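Local coordinates for protein endo-beta-1,2-glucanase (Talaromyces funiculosus, PDB 6IMV) that hydrolyses beta-1,2-glucan chains at internal linkages, acting as a fungal endo-type glycoside hydrolase that binds glucose units in a pocket, at residues L378-P383 / S416-R422; F344-N349 / G360-G366; F137-L141 / W198-T202; G167-W171 / L253-W257. All blocks are in the same frame, centred on the assembly; numbering follows the deposited sequence.

How the interactions relate
From the N terminus, the chain first makes the loop 137-141, which residues 198-202 of helix 186-210 close in interaction 3. Between these segments lies helix 163-182, whose residues 167-171 pair later with 253-257, so interactions 3 and 4 cross; they also touch each other, their centres 12 Å apart, and tie three helices and a loop together. The second half is simpler. Interaction 2 closes the hairpin of strands 347-352 and 357-362, and interaction 1 follows in series, bringing strand 380-381 back to strand 415-421 after a mainly helical excursion. Interactions 1 and 2 are in direct contact, with centres 9 Å apart.

Interaction 1 of 4, residues L378-P383 / S416-R422; sequences LDVITP and STESTRR. With NAG (2-acetamido-2-deoxy-beta-D-glucopyranose), chain C.
Asp379 and Arg421 form a salt bridge, OD2 to NH1 at 2.7 Å, with the carboxylate at the guanidinium edge and the two planes 88° apart; the N-H points poorly, so as a hydrogen bond it is weak. A bend at chi3 (61°) brings the arginine head round to this aspartate, while its NH2 pairs with Asp423 and the acetyl methyl C8 of NAG in chain C lies over one face. Arg422 instead keeps its chain extended, and its NE reaches Leu378 O at 2.8 Å, squarely in the guanidinium plane. At the far end, Thr382 OG1 donates to Glu418 O, 2.7 Å away and almost in line with the carbonyl. Between these anchors runs a short antiparallel ladder that adds strand 380-381 to strand 415-421 of the large antiparallel sheet. Ile381 and Thr420 exchange both backbone bonds, and Arg422 N continues the ladder to Asp379 O (2.8 Å). On the face of Ile381, its CG1 lies 3.7 Å from Thr420 CG2, the two side chains running the same way, and its CD1 extends to Arg422 CA. On the other face, Val380 CG1 packs 3.7 Å from Ser419 CB, whose OG is bonded to Asn348 O.

Interaction 2 of 4, residues F344-N349 / G360-G366; sequences FASINN and GYISNAG. With NAG (2-acetamido-2-deoxy-beta-D-glucopyranose), chain B; BGC (beta-D-glucopyranose), chain I.
Tyr361 lays one face of its ring on the Ile347 peptide, inside the antiparallel beta hairpin of strands 347-352 and 357-362. Ile347 O comes to 3.5 Å from Tyr361 CD1, near the rim, while the glucose BGC places C1 over the centre of the opposite face. The ring is therefore held flat between backbone and sugar, an aromatic platform of the kind carbohydrate-binding sites often use. With CG anti to the backbone N (chi1 -172°), the ring extends across the neighbouring strand, where a water lies 2.6 Å from Tyr361 OH and donates to Ser346 O. Asn348, the non-hydrogen-bonded partner of Tyr361, stands at the ring edge with its amide plane turned 79° from it. Its ND2 donates to BGC O4 at 2.9 Å and nearly straight (169°); the same nitrogen is bonded to Glu418, which should help fix the amide's rotation, and Asp60 also binds this glucose.

Ile362 sits on the other face of the hairpin. Its N bonds Ile347 O at 2.7 Å, and Ile347 N returns a bond to Ile362 O. Ile362 CD1 tucks 3.6 Å from Asn349 OD1, while Val380 packs against the side chains of Ile362 and Asn349. Asn349 N is held by Gly360 O (2.8 Å), and its side chain carries the glycan: ND2 is covalently joined to C1 of NAG in chain B. The acetyl methyl C8 of that sugar rests against Ile362 CG1. Further along, Ser346 OG donates to Ser363 O at 2.6 Å, in the carbonyl plane and on a lone pair.

Interaction 3 of 4, residues F137-L141 / W198-T202; sequences FGGFL and WMDYT. With NAG (2-acetamido-2-deoxy-beta-D-glucopyranose), chain F.
Tyr201 turns the edge of its ring to Gly139, whose N and CA lie near the ring plane, with Gly139 N 3.8 Å from Tyr201 CE2. One face of the same ring is covered by NAG of chain F: the acetamide N2 sits 3.7 Å from Tyr201 CD2, toward the rim. Having CG anti to the backbone N (chi1 177°) sends the tyrosine out between turn and sugar. Gly138 O approaches this ring obliquely, 3.5 Å from Tyr201 CE2, and is bonded to Thr205 further along the helix.

Phe140 meets the helix differently, offering a face to Thr202. The methyl CG2 sits above the ring's rim, and Thr202 CB is 3.7 Å from Phe140 CZ. The Phe140 ring also meets Phe210 edge-to-face. One turn earlier in the helix, the Trp198 indole slants against Gly139 O, which is 3.2 Å from Trp198 CZ2. A water donates to both Gly139 O (3.2 Å) and Trp198 O (2.8 Å), bridging loop and helix. Gly139, with no side chain, lets its backbone lie directly against the edge of Tyr201. The arrangement is a type I' beta turn, Phe137 to Phe140 with glycines at both central positions, seated on helix 186-210 beside a protein-attached glycan.

Interaction 4 of 4, residues G167-W171 / L253-W257; sequences GELLW and LFTWW
Leu253 O is gripped from opposite faces of its plane by two N-H groups. Trp171 NE1 reaches across from the other helix at 3.0 Å with an N-H...O angle of 153°, while Trp257 N supplies the ordinary helical bond. The carbonyl oxygen lies close to the plane of the Trp171 indole, and the indole nitrogen stands above the carbonyl plane rather than on a lone pair.

This bond should help set the rotation of the indole, which joins a T-shaped stack: the edge of Trp257 points into the face of Trp171, six-membered ring centroids 5.2 Å apart and planes at 87°. Trp257 in turn has a face covered by Leu170, whose CD1 stands 3.5 Å from the centroid of the five-membered ring and nearly on its normal, a CH-pi contact. Leu253 CB closes against Trp171 CD1 at 3.9 Å, and Trp256 CB abuts Trp171 CZ2.

The helix axes approach to 8.6 Å and cross at 62°. Gly167, having no side chain, makes the closest backbone approach, its CA 4.1 Å from that of Phe254, whose ring edge faces it. Helices 163-182 and 252-261 thus join in the buried, helical part of the chain, consistent with this family's (alpha/alpha)6 barrel. With the indole N-H spent on an already bonded carbonyl, Trp171 buries its polar atom without leaving it unpaired, and the remaining contact rests on apolar and pi interactions.

Interaction 1 of 4, residues L378-P383 / S416-R422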
# COMPACT_ATOMS: atom_id res chain seq x y z
N LEU A 378 -7.07 -14.72 12.89
CA LEU A 378 -5.69 -15.11 12.60
C LEU A 378 -5.63 -16.47 11.89
O LEU A 378 -4.63 -17.19 11.98
CB LEU A 378 -4.93 -15.17 13.92
CG LEU A 378 -4.89 -13.87 14.72
CD1 LEU A 378 -4.13 -14.07 16.03
CD2 LEU A 378 -4.27 -12.75 13.89
N ASP A 379 -6.67 -16.82 11.13
CA ASP A 379 -6.67 -18.11 10.43
C ASP A 379 -6.14 -17.97 9.00
O ASP A 379 -5.85 -18.97 8.37
CB ASP A 379 -8.05 -18.78 10.48
CG ASP A 379 -9.17 -17.96 9.88
OD1 ASP A 379 -8.98 -16.77 9.61
OD2 ASP A 379 -10.23 -18.54 9.67
N VAL A 380 -5.98 -16.73 8.51
CA VAL A 380 -5.57 -16.45 7.13
C VAL A 380 -4.32 -15.56 7.12
O VAL A 380 -4.30 -14.50 7.75
CB VAL A 380 -6.73 -15.82 6.34
CG1 VAL A 380 -6.30 -15.32 4.96
CG2 VAL A 380 -7.91 -16.78 6.23
N ILE A 381 -3.33 -15.98 6.32
CA ILE A 381 -2.04 -15.31 6.14
C ILE A 381 -1.90 -14.87 4.68
O ILE A 381 -2.57 -15.41 3.79
CB ILE A 381 -0.87 -16.23 6.56
CG1 ILE A 381 -0.94 -17.59 5.87
CG2 ILE A 381 -0.80 -16.35 8.08
CD1 ILE A 381 0.24 -18.49 6.14
N THR A 382 -1.02 -13.90 4.43
CA THR A 382 -0.87 -13.32 3.10
C THR A 382 0.59 -12.94 2.84
O THR A 382 1.27 -12.40 3.70
CB THR A 382 -1.79 -12.11 2.90
OG1 THR A 382 -1.55 -11.55 1.61
CG2 THR A 382 -1.61 -11.04 3.95
N PRO A 383 1.10 -13.19 1.60
CA PRO A 383 2.45 -12.78 1.23
C PRO A 383 2.78 -11.29 1.45
O PRO A 383 3.92 -10.98 1.78
CB PRO A 383 2.52 -13.15 -0.26
CG PRO A 383 1.57 -14.32 -0.38
CD PRO A 383 0.42 -13.94 0.53
N SER A 416 1.98 -13.97 -7.16
CA SER A 416 1.48 -14.51 -5.89
C SER A 416 -0.05 -14.43 -5.84
O SER A 416 -0.69 -13.55 -6.46
CB SER A 416 2.10 -13.81 -4.71
OG SER A 416 1.75 -12.43 -4.66
N THR A 417 -0.63 -15.38 -5.10
CA THR A 417 -2.06 -15.44 -4.82
C THR A 417 -2.35 -14.60 -3.55
O THR A 417 -1.47 -14.45 -2.69
CB THR A 417 -2.49 -16.90 -4.68
OG1 THR A 417 -2.04 -17.62 -5.84
CG2 THR A 417 -3.98 -17.07 -4.54
N GLU A 418 -3.59 -14.10 -3.45
CA GLU A 418 -4.03 -13.16 -2.40
C GLU A 418 -3.65 -13.67 -0.99
O GLU A 418 -2.98 -12.96 -0.22
CB GLU A 418 -5.54 -12.94 -2.51
CG GLU A 418 -6.15 -12.11 -1.38
CD GLU A 418 -6.22 -10.61 -1.59
OE1 GLU A 418 -5.62 -10.11 -2.56
OE2 GLU A 418 -6.86 -9.92 -0.76
N SER A 419 -4.11 -14.88 -0.64
CA SER A 419 -3.99 -15.37 0.73
C SER A 419 -4.28 -16.87 0.80
O SER A 419 -4.90 -17.41 -0.10
CB SER A 419 -4.91 -14.61 1.65
OG SER A 419 -6.26 -14.98 1.43
N THR A 420 -3.82 -17.48 1.90
CA THR A 420 -4.10 -18.87 2.25
C THR A 420 -4.44 -18.94 3.74
O THR A 420 -3.89 -18.20 4.56
CB THR A 420 -2.90 -19.78 1.94
OG1 THR A 420 -3.25 -21.12 2.31
CG2 THR A 420 -1.63 -19.39 2.66
N ARG A 421 -5.34 -19.87 4.10
CA ARG A 421 -5.47 -20.27 5.48
C ARG A 421 -4.12 -20.80 5.96
O ARG A 421 -3.40 -21.49 5.20
CB ARG A 421 -6.57 -21.33 5.62
CG ARG A 421 -7.98 -20.78 5.53
CD ARG A 421 -9.04 -21.83 5.80
NE ARG A 421 -8.91 -22.38 7.14
CZ ARG A 421 -9.46 -21.88 8.25
NH1 ARG A 421 -10.17 -20.77 8.20
NH2 ARG A 421 -9.28 -22.50 9.40
N ARG A 422 -3.76 -20.50 7.21
CA ARG A 422 -2.50 -21.00 7.74
C ARG A 422 -2.53 -22.53 7.88
O ARG A 422 -1.48 -23.16 7.89
CB ARG A 422 -2.11 -20.30 9.05
CG ARG A 422 -3.07 -20.50 10.21
CD ARG A 422 -2.58 -19.71 11.41
NE ARG A 422 -3.50 -19.73 12.53
CZ ARG A 422 -3.60 -20.71 13.41
NH1 ARG A 422 -2.85 -21.80 13.30
NH2 ARG A 422 -4.47 -20.60 14.39
C1 NAG C . -16.17 -19.62 9.67
C2 NAG C . -15.96 -20.83 10.59
C3 NAG C . -17.28 -21.56 10.87
C4 NAG C . -18.43 -20.62 11.20
C5 NAG C . -18.48 -19.54 10.10
C6 NAG C . -19.67 -18.58 10.20
C7 NAG C . -13.80 -21.90 10.11
C8 NAG C . -13.14 -22.90 9.20
N2 NAG C . -15.09 -21.75 9.89
O3 NAG C . -17.12 -22.48 11.96
O4 NAG C . -19.63 -21.41 11.29
O5 NAG C . -17.25 -18.81 10.16
O6 NAG C . -19.42 -17.60 11.21
O7 NAG C . -13.18 -21.29 10.96

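Interaction 2 of 4, residues F344-N349 / G360-G366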
# COMPACT_ATOMS: atom_id res chain seq x y z
N PHE A 344 0.67 -11.70 9.06
CA PHE A 344 -0.72 -11.25 9.03
C PHE A 344 -0.85 -9.79 8.55
O PHE A 344 -0.09 -8.91 8.94
CB PHE A 344 -1.32 -11.36 10.43
CG PHE A 344 -1.50 -12.78 10.91
CD1 PHE A 344 -2.45 -13.60 10.34
CD2 PHE A 344 -0.72 -13.28 11.94
CE1 PHE A 344 -2.62 -14.91 10.79
CE2 PHE A 344 -0.89 -14.58 12.39
CZ PHE A 344 -1.84 -15.39 11.81
N ALA A 345 -1.88 -9.57 7.73
CA ALA A 345 -2.31 -8.25 7.30
C ALA A 345 -3.77 -8.32 6.83
O ALA A 345 -4.26 -9.38 6.44
CB ALA A 345 -1.39 -7.75 6.20
N SER A 346 -4.46 -7.18 6.89
CA SER A 346 -5.80 -7.06 6.35
C SER A 346 -5.82 -7.63 4.93
O SER A 346 -4.95 -7.31 4.10
CB SER A 346 -6.28 -5.62 6.37
OG SER A 346 -6.13 -5.03 7.65
N ILE A 347 -6.81 -8.49 4.65
CA ILE A 347 -6.77 -9.33 3.45
C ILE A 347 -8.16 -9.92 3.17
O ILE A 347 -8.98 -10.09 4.09
CB ILE A 347 -5.71 -10.45 3.63
CG1 ILE A 347 -5.34 -11.12 2.32
CG2 ILE A 347 -6.16 -11.48 4.67
CD1 ILE A 347 -4.57 -10.24 1.38
N ASN A 348 -8.41 -10.23 1.89
CA ASN A 348 -9.57 -11.00 1.48
C ASN A 348 -9.46 -12.42 2.04
O ASN A 348 -8.38 -13.01 2.11
CB ASN A 348 -9.75 -11.03 -0.04
CG ASN A 348 -10.33 -9.73 -0.55
OD1 ASN A 348 -11.54 -9.50 -0.43
ND2 ASN A 348 -9.49 -8.86 -1.06
N ASN A 349 -10.63 -12.95 2.43
CA ASN A 349 -10.81 -14.29 2.93
C ASN A 349 -10.77 -15.27 1.76
O ASN A 349 -10.71 -14.86 0.59
CB ASN A 349 -12.13 -14.39 3.69
CG ASN A 349 -12.16 -15.45 4.78
OD1 ASN A 349 -11.25 -16.28 4.88
ND2 ASN A 349 -13.20 -15.40 5.59
N GLY A 360 -15.48 -13.13 2.32
CA GLY A 360 -15.51 -11.86 3.03
C GLY A 360 -14.14 -11.21 3.06
O GLY A 360 -13.19 -11.74 2.47
N TYR A 361 -14.05 -10.05 3.71
CA TYR A 361 -12.77 -9.37 3.93
C TYR A 361 -12.40 -9.41 5.42
O TYR A 361 -13.21 -9.07 6.27
CB TYR A 361 -12.84 -7.94 3.41
CG TYR A 361 -11.50 -7.25 3.43
CD1 TYR A 361 -10.58 -7.46 2.42
CD2 TYR A 361 -11.14 -6.41 4.47
CE1 TYR A 361 -9.34 -6.85 2.43
CE2 TYR A 361 -9.91 -5.78 4.50
CZ TYR A 361 -9.00 -6.01 3.47
OH TYR A 361 -7.79 -5.38 3.48
N ILE A 362 -11.16 -9.81 5.70
CA ILE A 362 -10.62 -9.87 7.07
C ILE A 362 -9.75 -8.64 7.31
O ILE A 362 -8.59 -8.62 6.90
CB ILE A 362 -9.81 -11.16 7.32
CG1 ILE A 362 -10.57 -12.43 6.92
CG2 ILE A 362 -9.35 -11.22 8.76
CD1 ILE A 362 -9.67 -13.63 6.68
N SER A 363 -10.32 -7.63 7.99
CA SER A 363 -9.61 -6.41 8.38
C SER A 363 -8.65 -6.69 9.54
O SER A 363 -7.53 -6.17 9.56
CB SER A 363 -10.58 -5.33 8.81
OG SER A 363 -11.32 -4.86 7.69
N ASN A 364 -9.15 -7.45 10.51
CA ASN A 364 -8.58 -7.52 11.85
C ASN A 364 -7.59 -8.69 11.94
O ASN A 364 -7.74 -9.57 12.78
CB ASN A 364 -9.70 -7.60 12.90
CG ASN A 364 -10.62 -8.79 12.71
OD1 ASN A 364 -10.80 -9.27 11.60
ND2 ASN A 364 -11.20 -9.27 13.80
N ALA A 365 -6.55 -8.66 11.10
CA ALA A 365 -5.50 -9.67 11.10
C ALA A 365 -4.14 -8.99 11.34
O ALA A 365 -3.65 -8.23 10.51
CB ALA A 365 -5.50 -10.44 9.81
N GLY A 366 -3.55 -9.30 12.50
CA GLY A 366 -2.28 -8.74 12.90
C GLY A 366 -1.70 -9.45 14.12
O GLY A 366 -1.61 -10.67 14.13
C1 NAG B . -13.41 -16.31 6.69
C2 NAG B . -14.49 -15.74 7.59
C3 NAG B . -14.64 -16.65 8.80
C4 NAG B . -15.02 -18.05 8.35
C5 NAG B . -14.04 -18.55 7.29
C6 NAG B . -14.55 -19.84 6.67
C7 NAG B . -14.55 -13.30 7.34
C8 NAG B . -14.21 -11.99 8.00
N2 NAG B . -14.17 -14.39 8.00
O3 NAG B . -15.64 -16.13 9.67
O4 NAG B . -14.94 -18.90 9.50
O5 NAG B . -13.83 -17.59 6.25
O6 NAG B . -13.56 -20.33 5.78
O7 NAG B . -15.14 -13.35 6.28
C2 BGC I . -12.60 -4.28 -0.03
C3 BGC I . -12.20 -5.42 -0.98
C4 BGC I . -10.79 -5.22 -1.57
C5 BGC I . -9.80 -4.86 -0.45
C6 BGC I . -8.39 -4.56 -0.96
C1 BGC I . -11.49 -4.02 0.98
O1 BGC I . -11.79 -2.94 1.88
O2 BGC I . -13.76 -4.67 0.68
O3 BGC I . -13.15 -5.55 -2.04
O4 BGC I . -10.34 -6.39 -2.29
O5 BGC I . -10.29 -3.73 0.28
O6 BGC I . -8.42 -3.39 -1.78
O HOH W 1 -5.95 -6.05 1.79

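Interaction 3 of 4, residues F137-L141 / W198-T202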
# COMPACT_ATOMS: atom_id res chain seq x y z
N PHE A 137 -16.05 16.64 -5.33
CA PHE A 137 -14.96 15.87 -4.72
C PHE A 137 -13.69 16.72 -4.57
O PHE A 137 -12.74 16.28 -3.94
CB PHE A 137 -14.68 14.59 -5.51
CG PHE A 137 -15.71 13.52 -5.27
CD1 PHE A 137 -15.76 12.85 -4.05
CD2 PHE A 137 -16.68 13.24 -6.22
CE1 PHE A 137 -16.72 11.89 -3.81
CE2 PHE A 137 -17.66 12.29 -5.96
CZ PHE A 137 -17.67 11.61 -4.76
N GLY A 138 -13.67 17.91 -5.19
CA GLY A 138 -12.55 18.86 -5.07
C GLY A 138 -11.22 18.30 -5.56
O GLY A 138 -10.19 18.70 -5.06
N GLY A 139 -11.27 17.37 -6.52
CA GLY A 139 -10.08 16.80 -7.16
C GLY A 139 -9.57 15.53 -6.50
O GLY A 139 -8.58 14.94 -6.96
N PHE A 140 -10.25 15.09 -5.44
CA PHE A 140 -10.00 13.84 -4.75
C PHE A 140 -10.86 12.75 -5.37
O PHE A 140 -11.80 13.04 -6.12
CB PHE A 140 -10.31 14.00 -3.26
CG PHE A 140 -9.46 15.02 -2.56
CD1 PHE A 140 -8.16 14.72 -2.17
CD2 PHE A 140 -9.95 16.30 -2.29
CE1 PHE A 140 -7.38 15.66 -1.51
CE2 PHE A 140 -9.16 17.23 -1.64
CZ PHE A 140 -7.88 16.91 -1.25
N LEU A 141 -10.54 11.49 -5.04
CA LEU A 141 -11.26 10.34 -5.58
C LEU A 141 -11.96 9.58 -4.46
O LEU A 141 -11.34 9.23 -3.45
CB LEU A 141 -10.29 9.41 -6.31
CG LEU A 141 -9.54 10.00 -7.50
CD1 LEU A 141 -8.59 8.97 -8.07
CD2 LEU A 141 -10.50 10.50 -8.57
N TRP A 198 -2.90 18.87 -11.51
CA TRP A 198 -3.91 18.06 -10.82
C TRP A 198 -3.62 18.07 -9.31
O TRP A 198 -4.49 18.35 -8.50
CB TRP A 198 -3.99 16.63 -11.39
CG TRP A 198 -4.92 15.76 -10.59
CD1 TRP A 198 -6.27 15.64 -10.75
CD2 TRP A 198 -4.58 14.95 -9.45
NE1 TRP A 198 -6.79 14.83 -9.78
CE2 TRP A 198 -5.77 14.38 -8.98
CE3 TRP A 198 -3.38 14.66 -8.78
CZ2 TRP A 198 -5.81 13.52 -7.88
CZ3 TRP A 198 -3.41 13.81 -7.70
CH2 TRP A 198 -4.61 13.26 -7.25
N MET A 199 -2.37 17.76 -8.96
CA MET A 199 -1.95 17.61 -7.57
C MET A 199 -2.12 18.94 -6.83
O MET A 199 -2.57 18.97 -5.67
CB MET A 199 -0.48 17.18 -7.52
CG MET A 199 -0.02 16.77 -6.16
SD MET A 199 1.70 16.21 -6.18
CE MET A 199 2.55 17.76 -6.49
N ASP A 200 -1.77 20.04 -7.50
CA ASP A 200 -1.81 21.38 -6.90
C ASP A 200 -3.26 21.77 -6.60
O ASP A 200 -3.51 22.48 -5.62
CB ASP A 200 -1.12 22.43 -7.78
CG ASP A 200 0.40 22.36 -7.76
OD1 ASP A 200 0.94 21.71 -6.86
OD2 ASP A 200 1.02 22.97 -8.66
N TYR A 201 -4.20 21.32 -7.43
CA TYR A 201 -5.60 21.69 -7.23
C TYR A 201 -6.11 21.14 -5.88
O TYR A 201 -6.87 21.83 -5.17
CB TYR A 201 -6.46 21.24 -8.41
CG TYR A 201 -7.92 21.52 -8.21
CD1 TYR A 201 -8.39 22.82 -8.14
CD2 TYR A 201 -8.83 20.49 -8.04
CE1 TYR A 201 -9.73 23.10 -7.93
CE2 TYR A 201 -10.18 20.75 -7.85
CZ TYR A 201 -10.63 22.06 -7.79
OH TYR A 201 -11.95 22.29 -7.58
N THR A 202 -5.69 19.92 -5.51
CA THR A 202 -6.12 19.31 -4.24
C THR A 202 -5.66 20.16 -3.03
O THR A 202 -6.29 20.13 -1.99
CB THR A 202 -5.61 17.87 -4.06
OG1 THR A 202 -4.19 17.88 -3.89
CG2 THR A 202 -6.02 16.97 -5.20
C1 NAG F . -11.67 20.55 -11.40
C2 NAG F . -10.55 21.35 -12.05
C3 NAG F . -10.63 22.79 -11.59
C4 NAG F . -12.02 23.38 -11.85
C5 NAG F . -13.04 22.45 -11.22
C6 NAG F . -14.48 22.92 -11.40
C7 NAG F . -8.32 20.44 -12.49
C8 NAG F . -7.10 19.86 -11.85
N2 NAG F . -9.29 20.76 -11.66
O3 NAG F . -9.63 23.54 -12.26
O4 NAG F . -12.13 24.68 -11.26
O5 NAG F . -12.88 21.17 -11.81
O6 NAG F . -14.95 22.37 -12.64
O7 NAG F . -8.39 20.61 -13.69
O HOH W 2 -7.16 17.43 -8.34

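Interaction 4 of 4, residues G167-W171 / L253-W257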
# COMPACT_ATOMS: atom_id res chain seq x y z
N GLY A 167 -4.52 10.52 0.65
CA GLY A 167 -3.18 10.82 1.18
C GLY A 167 -2.11 9.97 0.50
O GLY A 167 -1.04 10.47 0.12
N GLU A 168 -2.42 8.68 0.34
CA GLU A 168 -1.52 7.72 -0.31
C GLU A 168 -1.28 8.13 -1.77
O GLU A 168 -0.13 8.15 -2.22
CB GLU A 168 -2.07 6.30 -0.21
CG GLU A 168 -2.12 5.80 1.23
CD GLU A 168 -2.85 4.48 1.44
OE1 GLU A 168 -3.67 4.11 0.60
OE2 GLU A 168 -2.58 3.83 2.46
N LEU A 169 -2.35 8.45 -2.51
CA LEU A 169 -2.24 8.79 -3.92
C LEU A 169 -1.41 10.07 -4.11
O LEU A 169 -0.59 10.14 -5.03
CB LEU A 169 -3.65 8.97 -4.50
CG LEU A 169 -3.72 9.44 -5.96
CD1 LEU A 169 -2.90 8.55 -6.88
CD2 LEU A 169 -5.16 9.49 -6.42
N LEU A 170 -1.62 11.07 -3.26
CA LEU A 170 -1.04 12.39 -3.49
C LEU A 170 0.49 12.34 -3.40
O LEU A 170 1.17 12.91 -4.27
CB LEU A 170 -1.64 13.39 -2.49
CG LEU A 170 -3.07 13.81 -2.84
CD1 LEU A 170 -3.74 14.47 -1.65
CD2 LEU A 170 -3.07 14.72 -4.05
N TRP A 171 1.04 11.63 -2.41
CA TRP A 171 2.50 11.52 -2.28
C TRP A 171 3.06 10.61 -3.38
O TRP A 171 4.21 10.78 -3.79
CB TRP A 171 2.92 11.09 -0.87
CG TRP A 171 2.67 12.16 0.15
CD1 TRP A 171 1.68 12.20 1.08
CD2 TRP A 171 3.41 13.39 0.31
NE1 TRP A 171 1.75 13.35 1.81
CE2 TRP A 171 2.81 14.10 1.37
CE3 TRP A 171 4.52 13.96 -0.32
CZ2 TRP A 171 3.27 15.34 1.81
CZ3 TRP A 171 4.98 15.19 0.09
CH2 TRP A 171 4.37 15.86 1.16
N LEU A 253 -0.23 10.27 6.14
CA LEU A 253 0.17 10.88 4.86
C LEU A 253 -0.71 12.10 4.57
O LEU A 253 -0.22 13.14 4.12
CB LEU A 253 0.09 9.84 3.74
CG LEU A 253 1.15 8.74 3.79
CD1 LEU A 253 1.02 7.83 2.58
CD2 LEU A 253 2.56 9.33 3.86
N PHE A 254 -2.02 11.97 4.85
CA PHE A 254 -2.94 13.05 4.57
C PHE A 254 -2.70 14.22 5.53
O PHE A 254 -2.80 15.38 5.11
CB PHE A 254 -4.40 12.61 4.64
CG PHE A 254 -5.29 13.65 4.01
CD1 PHE A 254 -5.36 13.77 2.64
CD2 PHE A 254 -5.95 14.58 4.79
CE1 PHE A 254 -6.13 14.76 2.05
CE2 PHE A 254 -6.72 15.57 4.20
CZ PHE A 254 -6.81 15.65 2.84
N THR A 255 -2.38 13.93 6.80
CA THR A 255 -2.01 14.96 7.76
C THR A 255 -0.93 15.88 7.17
O THR A 255 -1.06 17.10 7.24
CB THR A 255 -1.51 14.37 9.09
OG1 THR A 255 -2.51 13.48 9.59
CG2 THR A 255 -1.22 15.43 10.13
N TRP A 256 0.13 15.27 6.61
CA TRP A 256 1.24 16.02 6.03
C TRP A 256 0.77 16.89 4.86
O TRP A 256 1.31 17.99 4.66
CB TRP A 256 2.36 15.08 5.57
CG TRP A 256 3.15 14.45 6.68
CD1 TRP A 256 3.24 13.12 6.96
CD2 TRP A 256 3.98 15.13 7.64
NE1 TRP A 256 4.08 12.92 8.03
CE2 TRP A 256 4.55 14.13 8.46
CE3 TRP A 256 4.31 16.47 7.88
CZ2 TRP A 256 5.42 14.43 9.51
CZ3 TRP A 256 5.17 16.77 8.92
CH2 TRP A 256 5.72 15.76 9.72
N TRP A 257 -0.17 16.36 4.07
CA TRP A 257 -0.72 17.10 2.95
C TRP A 257 -1.35 18.41 3.43
O TRP A 257 -1.06 19.49 2.87
CB TRP A 257 -1.71 16.26 2.14
CG TRP A 257 -1.89 16.79 0.76
CD1 TRP A 257 -2.94 17.49 0.26
CD2 TRP A 257 -0.91 16.73 -0.30
NE1 TRP A 257 -2.71 17.83 -1.04
CE2 TRP A 257 -1.48 17.38 -1.42
CE3 TRP A 257 0.36 16.16 -0.41
CZ2 TRP A 257 -0.80 17.47 -2.63
CZ3 TRP A 257 1.03 16.26 -1.61
CH2 TRP A 257 0.46 16.91 -2.70